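ABC transporter substrate binding protein (Ribose) (Agrobacterium vitis, PDB 5DKV) binds the sugar alpha-D-tagatopyranose and probably serves as the solute-binding component that delivers sugars to an ABC transporter. Local coordinates at residues 25-37 with 77-91. Numbering follows the deposited sequence.
Sequences NKKFRIALIPGLT and LDAVIAKKPDAILIA
R29 reaches from the start of strand 29-33 to the turn that follows helix 70-81. Its CB passes 3.8 Å from OD2 of D86. The side chain then bends at chi3 (63°), which brings CZ to 3.5 Å from K83 O. NH1 and NH2 both bind K83 O end-on, with NH2 to K83 O at 2.9 Å, and this oxygen lies in the guanidinium plane. NH1 also binds K84 O, but from above that carbonyl's plane. The backbone N of R29 gives a nearly straight bond of 2.7 Å to D86 OD2, on the anti lone pair, and D86 N binds R29 O. A water bridges D86 OD1 to K26 NZ. Past this corner, strands 29-33 and 87-90 run parallel, joined by bonds such as L89 N to A31 O. They are neighbours in the sheet of one lobe of this periplasmic binding protein fold, and helix 70-81 packs on the face bearing A31 and I33. There A31 CB sits tightly against V80 CG1, at 3.5 Å. I33 CD1 meets L77 CD1 at 3.7 Å and also touches V80 CG2. On the other face, I30 CG2 rests on L89 CG, and helix 276-291 covers both through V284.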
loop_
_atom_site.group_PDB
_atom_site.type_symbol
_atom_site.label_atom_id
_atom_site.label_comp_id
_atom_site.label_asym_id
_atom_site.label_seq_id
_atom_site.Cartn_x
_atom_site.Cartn_y
_atom_site.Cartn_z
ATOM N N ASN A 25 -1.348 -27.795 17.400
ATOM C CA ASN A 25 -0.534 -26.592 17.457
ATOM C C ASN A 25 -0.717 -25.844 18.765
ATOM O O ASN A 25 -1.832 -25.732 19.273
ATOM C CB ASN A 25 -0.879 -25.587 16.341
ATOM C CG ASN A 25 -0.786 -26.168 14.954
ATOM O OD1 ASN A 25 -0.319 -27.293 14.755
ATOM N ND2 ASN A 25 -1.222 -25.382 13.963
ATOM N N LYS A 26 0.377 -25.290 19.273
ATOM C CA LYS A 26 0.284 -24.206 20.239
ATOM C C LYS A 26 -0.541 -23.072 19.620
ATOM O O LYS A 26 -0.320 -22.696 18.461
ATOM C CB LYS A 26 1.688 -23.735 20.632
ATOM C CG LYS A 26 1.789 -22.310 21.122
ATOM C CD LYS A 26 1.523 -22.171 22.581
ATOM C CE LYS A 26 1.681 -20.716 23.010
ATOM N NZ LYS A 26 1.321 -20.549 24.424
ATOM N N LYS A 27 -1.507 -22.552 20.378
ATOM C CA LYS A 27 -2.375 -21.479 19.895
ATOM C C LYS A 27 -1.826 -20.118 20.303
ATOM O O LYS A 27 -1.683 -19.809 21.494
ATOM C CB LYS A 27 -3.788 -21.652 20.415
ATOM C CG LYS A 27 -4.459 -22.922 19.899
ATOM C CD LYS A 27 -5.697 -23.225 20.704
ATOM C CE LYS A 27 -6.399 -24.480 20.220
ATOM N NZ LYS A 27 -7.802 -24.502 20.706
ATOM N N PHE A 28 -1.537 -19.317 19.291
ATOM C CA PHE A 28 -0.848 -18.051 19.466
ATOM C C PHE A 28 -1.781 -16.866 19.356
ATOM O O PHE A 28 -2.845 -16.956 18.745
ATOM C CB PHE A 28 0.270 -17.945 18.438
ATOM C CG PHE A 28 1.394 -18.930 18.658
ATOM C CD1 PHE A 28 2.280 -18.769 19.699
ATOM C CD2 PHE A 28 1.571 -20.001 17.800
ATOM C CE1 PHE A 28 3.325 -19.659 19.887
ATOM C CE2 PHE A 28 2.598 -20.901 17.992
ATOM C CZ PHE A 28 3.485 -20.727 19.034
ATOM N N ARG A 29 -1.364 -15.763 19.960
ATOM C CA ARG A 29 -2.023 -14.475 19.788
ATOM C C ARG A 29 -1.099 -13.554 19.002
ATOM O O ARG A 29 -0.040 -13.168 19.479
ATOM C CB ARG A 29 -2.387 -13.878 21.144
ATOM C CG ARG A 29 -3.447 -14.704 21.850
ATOM C CD ARG A 29 -3.472 -14.457 23.342
ATOM N NE ARG A 29 -3.829 -13.079 23.665
ATOM C CZ ARG A 29 -2.982 -12.166 24.143
ATOM N NH1 ARG A 29 -1.706 -12.471 24.355
ATOM N NH2 ARG A 29 -3.420 -10.939 24.416
ATOM N N ILE A 30 -1.495 -13.248 17.772
ATOM C CA ILE A 30 -0.670 -12.465 16.858
ATOM C C ILE A 30 -1.354 -11.135 16.591
ATOM O O ILE A 30 -2.510 -11.096 16.170
ATOM C CB ILE A 30 -0.436 -13.230 15.530
ATOM C CG1 ILE A 30 0.306 -14.537 15.795
ATOM C CG2 ILE A 30 0.327 -12.351 14.502
ATOM C CD1 ILE A 30 0.294 -15.519 14.617
ATOM N N ALA A 31 -0.658 -10.039 16.873
ATOM C CA ALA A 31 -1.232 -8.713 16.698
ATOM C C ALA A 31 -1.028 -8.205 15.278
ATOM O O ALA A 31 -0.020 -8.520 14.647
ATOM C CB ALA A 31 -0.622 -7.761 17.660
ATOM N N LEU A 32 -2.000 -7.450 14.785
ATOM C CA LEU A 32 -1.902 -6.784 13.487
ATOM C C LEU A 32 -2.289 -5.335 13.674
ATOM O O LEU A 32 -3.395 -5.037 14.098
ATOM C CB LEU A 32 -2.782 -7.465 12.432
ATOM C CG LEU A 32 -2.865 -6.749 11.088
ATOM C CD1 LEU A 32 -1.486 -6.548 10.418
ATOM C CD2 LEU A 32 -3.815 -7.552 10.165
ATOM N N ILE A 33 -1.337 -4.450 13.384
ATOM C CA ILE A 33 -1.500 -3.019 13.497
ATOM C C ILE A 33 -1.399 -2.399 12.087
ATOM O O ILE A 33 -0.323 -2.313 11.514
ATOM C CB ILE A 33 -0.437 -2.403 14.438
ATOM C CG1 ILE A 33 -0.534 -3.021 15.837
ATOM C CG2 ILE A 33 -0.645 -0.866 14.498
ATOM C CD1 ILE A 33 0.563 -2.608 16.812
ATOM N N PRO A 34 -2.531 -1.993 11.513
ATOM C CA PRO A 34 -2.514 -1.452 10.141
ATOM C C PRO A 34 -1.979 -0.027 10.124
ATOM O O PRO A 34 -1.789 0.584 11.182
ATOM C CB PRO A 34 -3.983 -1.477 9.742
ATOM C CG PRO A 34 -4.668 -1.160 11.041
ATOM C CD PRO A 34 -3.879 -1.921 12.104
ATOM N N GLY A 35 -1.769 0.507 8.931
ATOM C CA GLY A 35 -1.423 1.906 8.812
ATOM C C GLY A 35 -2.599 2.839 9.069
ATOM O O GLY A 35 -2.408 3.974 9.515
ATOM N N LEU A 36 -3.800 2.359 8.760
ATOM C CA LEU A 36 -5.036 3.128 8.812
ATOM C C LEU A 36 -6.172 2.114 8.863
ATOM O O LEU A 36 -6.190 1.191 8.064
ATOM C CB LEU A 36 -5.162 4.036 7.561
ATOM C CG LEU A 36 -6.502 4.711 7.255
ATOM C CD1 LEU A 36 -6.954 5.488 8.459
ATOM C CD2 LEU A 36 -6.353 5.612 6.018
ATOM N N THR A 37 -7.127 2.277 9.772
ATOM C CA THR A 37 -8.213 1.302 9.915
ATOM C C THR A 37 -9.232 1.315 8.780
ATOM O O THR A 37 -9.696 0.254 8.365
ATOM C CB THR A 37 -8.961 1.529 11.237
ATOM O OG1 THR A 37 -9.307 2.917 11.366
ATOM C CG2 THR A 37 -8.081 1.127 12.382
ATOM N N LEU A 77 0.183 1.035 19.263
ATOM C CA LEU A 77 1.243 0.052 19.423
ATOM C C LEU A 77 1.509 -0.197 20.905
ATOM O O LEU A 77 1.616 -1.347 21.332
ATOM C CB LEU A 77 2.508 0.502 18.719
ATOM C CG LEU A 77 3.783 -0.281 19.024
ATOM C CD1 LEU A 77 3.704 -1.732 18.611
ATOM C CD2 LEU A 77 4.937 0.425 18.362
ATOM N N ASP A 78 1.586 0.863 21.694
ATOM C CA ASP A 78 1.813 0.662 23.124
ATOM C C ASP A 78 0.673 -0.126 23.774
ATOM O O ASP A 78 0.935 -0.973 24.636
ATOM C CB ASP A 78 2.030 2.003 23.825
ATOM C CG ASP A 78 3.400 2.601 23.502
ATOM O OD1 ASP A 78 4.301 1.826 23.124
ATOM O OD2 ASP A 78 3.575 3.826 23.607
ATOM N N ALA A 79 -0.570 0.130 23.366
ATOM C CA ALA A 79 -1.707 -0.594 23.942
ATOM C C ALA A 79 -1.628 -2.059 23.572
ATOM O O ALA A 79 -1.974 -2.944 24.368
ATOM C CB ALA A 79 -3.036 0.004 23.469
ATOM N N VAL A 80 -1.159 -2.328 22.360
ATOM C CA VAL A 80 -0.989 -3.704 21.920
ATOM C C VAL A 80 0.147 -4.396 22.684
ATOM O O VAL A 80 -0.009 -5.528 23.106
ATOM C CB VAL A 80 -0.747 -3.777 20.398
ATOM C CG1 VAL A 80 -0.258 -5.157 19.968
ATOM C CG2 VAL A 80 -2.033 -3.432 19.694
ATOM N N ILE A 81 1.279 -3.721 22.862
ATOM C CA ILE A 81 2.390 -4.287 23.626
ATOM C C ILE A 81 1.935 -4.744 25.012
ATOM O O ILE A 81 2.356 -5.793 25.508
ATOM C CB ILE A 81 3.527 -3.269 23.701
ATOM C CG1 ILE A 81 4.166 -3.170 22.320
ATOM C CG2 ILE A 81 4.605 -3.697 24.708
ATOM C CD1 ILE A 81 5.193 -2.064 22.189
ATOM N N ALA A 82 1.025 -3.988 25.609
ATOM C CA ALA A 82 0.610 -4.250 26.977
ATOM C C ALA A 82 -0.288 -5.489 27.045
ATOM O O ALA A 82 -0.501 -6.045 28.114
ATOM C CB ALA A 82 -0.103 -3.034 27.553
ATOM N N LYS A 83 -0.816 -5.911 25.896
ATOM C CA LYS A 83 -1.609 -7.142 25.813
ATOM C C LYS A 83 -0.725 -8.396 25.671
ATOM O O LYS A 83 -1.234 -9.516 25.581
ATOM C CB LYS A 83 -2.591 -7.046 24.640
ATOM C CG LYS A 83 -3.619 -5.948 24.799
ATOM C CD LYS A 83 -4.690 -6.049 23.734
ATOM C CE LYS A 83 -5.876 -5.157 24.053
ATOM N NZ LYS A 83 -5.774 -3.818 23.432
ATOM N N LYS A 84 0.585 -8.192 25.697
ATOM C CA LYS A 84 1.572 -9.275 25.613
ATOM C C LYS A 84 1.281 -10.255 24.477
ATOM O O LYS A 84 1.171 -11.462 24.696
ATOM C CB LYS A 84 1.648 -10.031 26.942
ATOM C CG LYS A 84 1.892 -9.145 28.156
ATOM C CD LYS A 84 1.946 -9.992 29.434
ATOM C CE LYS A 84 2.182 -9.160 30.683
ATOM N NZ LYS A 84 2.145 -10.008 31.912
ATOM N N PRO A 85 1.180 -9.746 23.241
ATOM C CA PRO A 85 0.962 -10.675 22.140
ATOM C C PRO A 85 2.187 -11.531 21.911
ATOM O O PRO A 85 3.285 -11.135 22.318
ATOM C CB PRO A 85 0.701 -9.751 20.959
ATOM C CG PRO A 85 1.543 -8.580 21.241
ATOM C CD PRO A 85 1.440 -8.383 22.737
ATOM N N ASP A 86 2.005 -12.689 21.280
ATOM C CA ASP A 86 3.138 -13.572 20.980
ATOM C C ASP A 86 4.022 -13.029 19.850
ATOM O O ASP A 86 5.236 -13.308 19.795
ATOM C CB ASP A 86 2.617 -14.979 20.635
ATOM C CG ASP A 86 1.916 -15.636 21.818
ATOM O OD1 ASP A 86 2.557 -15.762 22.886
ATOM O OD2 ASP A 86 0.721 -15.985 21.700
ATOM N N ALA A 87 3.401 -12.287 18.936
ATOM C CA ALA A 87 4.118 -11.607 17.855
ATOM C C ALA A 87 3.335 -10.395 17.382
ATOM O O ALA A 87 2.125 -10.305 17.643
ATOM C CB ALA A 87 4.371 -12.582 16.694
ATOM N N ILE A 88 4.029 -9.449 16.729
ATOM C CA ILE A 88 3.387 -8.253 16.163
ATOM C C ILE A 88 3.663 -8.149 14.678
ATOM O O ILE A 88 4.819 -8.218 14.238
ATOM C CB ILE A 88 3.887 -6.947 16.846
ATOM C CG1 ILE A 88 3.477 -6.939 18.314
ATOM C CG2 ILE A 88 3.365 -5.691 16.113
ATOM C CD1 ILE A 88 4.246 -5.931 19.181
ATOM N N LEU A 89 2.589 -8.021 13.907
ATOM C CA LEU A 89 2.644 -7.567 12.531
ATOM C C LEU A 89 2.250 -6.088 12.512
ATOM O O LEU A 89 1.216 -5.720 13.074
ATOM C CB LEU A 89 1.683 -8.357 11.663
ATOM C CG LEU A 89 1.747 -9.891 11.755
ATOM C CD1 LEU A 89 0.739 -10.525 10.814
ATOM C CD2 LEU A 89 3.100 -10.420 11.409
ATOM N N ILE A 90 3.053 -5.234 11.889
ATOM C CA ILE A 90 2.713 -3.824 11.853
ATOM C C ILE A 90 3.108 -3.182 10.522
ATOM O O ILE A 90 4.125 -3.513 9.908
ATOM C CB ILE A 90 3.385 -3.066 13.026
ATOM C CG1 ILE A 90 3.067 -1.573 12.958
ATOM C CG2 ILE A 90 4.866 -3.273 12.972
ATOM C CD1 ILE A 90 3.403 -0.832 14.246
ATOM N N ALA A 91 2.269 -2.263 10.070
ATOM C CA ALA A 91 2.607 -1.407 8.962
ATOM C C ALA A 91 3.022 -0.029 9.525
ATOM O O ALA A 91 2.155 0.828 9.793
ATOM C CB ALA A 91 1.430 -1.269 8.001
HETATM O O HOH W 1 2.160 -17.776 24.652
HETATM O O HOH W 2 -0.654 -17.710 23.269
#